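Local coordinates for putative ketosteroid isomerase (Parabacteroides distasonis ATCC 8503, PDB 3KE7), which is of unproven function but is a putative ketosteroid isomerase of the NTF2 superfamily that probably binds a small molecule in its pocket, at residues L27-D31 against P32-V36. Sequence-based numbering, arbitrary orientation.
Sequences LASTD and PMAFV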
loop_
_atom_site.group_PDB
_atom_site.type_symbol
_atom_site.label_atom_id
_atom_site.label_comp_id
_atom_site.label_asym_id
_atom_site.label_seq_id
_atom_site.Cartn_x
_atom_site.Cartn_y
_atom_site.Cartn_z
ATOM N N LEU B 27 8.195 -14.477 4.788
ATOM C CA LEU B 27 9.455 -14.089 4.186
ATOM C C LEU B 27 10.533 -15.137 4.289
ATOM O O LEU B 27 11.339 -15.298 3.353
ATOM C CB LEU B 27 9.980 -12.781 4.822
ATOM C CG LEU B 27 9.214 -11.533 4.347
ATOM C CD1 LEU B 27 9.489 -10.392 5.255
ATOM C CD2 LEU B 27 9.598 -11.247 2.919
ATOM N N ALA B 28 10.618 -15.761 5.464
ATOM C CA ALA B 28 11.639 -16.762 5.758
ATOM C C ALA B 28 11.179 -18.191 5.478
ATOM O O ALA B 28 11.960 -19.122 5.693
ATOM C CB ALA B 28 12.048 -16.620 7.202
ATOM N N SER B 29 9.963 -18.381 4.959
ATOM C CA SER B 29 9.419 -19.733 4.745
ATOM C C SER B 29 10.214 -20.510 3.722
ATOM O O SER B 29 10.663 -19.956 2.723
ATOM C CB SER B 29 7.975 -19.669 4.261
ATOM O OG SER B 29 7.429 -20.973 4.064
ATOM N N THR B 30 10.313 -21.806 3.962
ATOM C CA THR B 30 10.888 -22.736 3.025
ATOM C C THR B 30 9.908 -22.991 1.858
ATOM O O THR B 30 10.308 -23.516 0.795
ATOM C CB THR B 30 11.226 -24.100 3.743
ATOM O OG1 THR B 30 10.003 -24.723 4.195
ATOM C CG2 THR B 30 12.137 -23.880 4.907
ATOM N N ASP B 31 8.622 -22.667 2.039
ATOM C CA ASP B 31 7.637 -22.860 0.989
ATOM C C ASP B 31 7.638 -21.652 0.103
ATOM O O ASP B 31 7.270 -20.591 0.558
ATOM C CB ASP B 31 6.272 -23.050 1.612
ATOM C CG ASP B 31 5.187 -23.354 0.597
ATOM O OD1 ASP B 31 5.433 -23.317 -0.632
ATOM O OD2 ASP B 31 4.066 -23.660 1.040
ATOM N N PRO B 32 8.023 -21.806 -1.181
ATOM C CA PRO B 32 8.066 -20.626 -2.030
ATOM C C PRO B 32 6.693 -20.042 -2.316
ATOM O O PRO B 32 6.617 -18.879 -2.682
ATOM C CB PRO B 32 8.696 -21.129 -3.334
ATOM C CG PRO B 32 8.473 -22.535 -3.347
ATOM C CD PRO B 32 8.423 -23.015 -1.907
HETATM N N MSE B 33 5.627 -20.816 -2.093
HETATM C CA MSE B 33 4.271 -20.336 -2.291
HETATM C C MSE B 33 3.657 -19.780 -1.018
HETATM O O MSE B 33 2.454 -19.500 -1.013
HETATM C CB MSE B 33 3.352 -21.447 -2.813
HETATM C CG MSE B 33 3.841 -22.135 -4.071
HETATM SE SE MSE B 33 4.296 -20.951 -5.553
HETATM C CE MSE B 33 2.454 -20.684 -6.169
ATOM N N ALA B 34 4.454 -19.597 0.034
ATOM C CA ALA B 34 3.944 -19.055 1.338
ATOM C C ALA B 34 3.070 -17.820 1.188
ATOM O O ALA B 34 1.968 -17.781 1.743
ATOM C CB ALA B 34 5.092 -18.749 2.308
ATOM N N PHE B 35 3.542 -16.823 0.440
ATOM C CA PHE B 35 2.741 -15.617 0.267
ATOM C C PHE B 35 1.480 -15.832 -0.531
ATOM O O PHE B 35 0.496 -15.109 -0.299
ATOM C CB PHE B 35 3.569 -14.468 -0.325
ATOM C CG PHE B 35 4.345 -13.682 0.695
ATOM C CD1 PHE B 35 3.695 -12.933 1.673
ATOM C CD2 PHE B 35 5.732 -13.685 0.675
ATOM C CE1 PHE B 35 4.410 -12.198 2.619
ATOM C CE2 PHE B 35 6.457 -12.976 1.604
ATOM C CZ PHE B 35 5.815 -12.190 2.550
ATOM N N VAL B 36 1.440 -16.817 -1.423
ATOM C CA VAL B 36 0.230 -17.111 -2.158
ATOM C C VAL B 36 -0.801 -17.735 -1.211
ATOM O O VAL B 36 -1.965 -17.355 -1.194
ATOM C CB VAL B 36 0.507 -18.039 -3.345
ATOM C CG1 VAL B 36 -0.809 -18.404 -4.092
ATOM C CG2 VAL B 36 1.519 -17.385 -4.306
#
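Leu-27 lays its branch against the rim of the Phe-35 ring: CG sits in the ring plane at the edge, 3.9 Å from CZ, and the CD2 methyl lies 3.8 Å from CE2. With the leucine's CG anti to the carbonyl carbon (chi1 -75°), the branch is carried to that edge of the ring. Phe-75, Met-77 and Trp-127 of the curved sheet also touch Leu-27, while Phe-35 packs on Tyr-64, approaches the bound bicine and reaches back to Ala-26. In the cone-like fold of the NTF2 superfamily, this sharp connection turns the chain from helix 15-28 into the short helix 34-38, both set against the sheet. Ser-29 OG accepts the backbone N-H of Asp-31, 2.9 Å from OG to N, an ST turn, and Ser-29 CB lies 3.6 Å from Ala-34 CB. A type I beta turn follows, closed by Ala-34 N to Asp-31 O (3.0 Å). With CG anti to its own N (chi1 -176°), the Asp-31 carboxylate swings alongside Pro-32, and OD1 takes the N-H of Met-33, a selenomethionine, at 2.9 Å from OD1 to N, from above the carboxylate plane (55° out). The same oxygen lies 3.5 Å from CB of Met-33. Replacing Asp-31 by alanine would probably leave the Met-33 N-H without this acceptor and the turn before helix 34-38 less firmly fixed. The Met-33 chain then bends away, touching Lys-65 of helix 57-65.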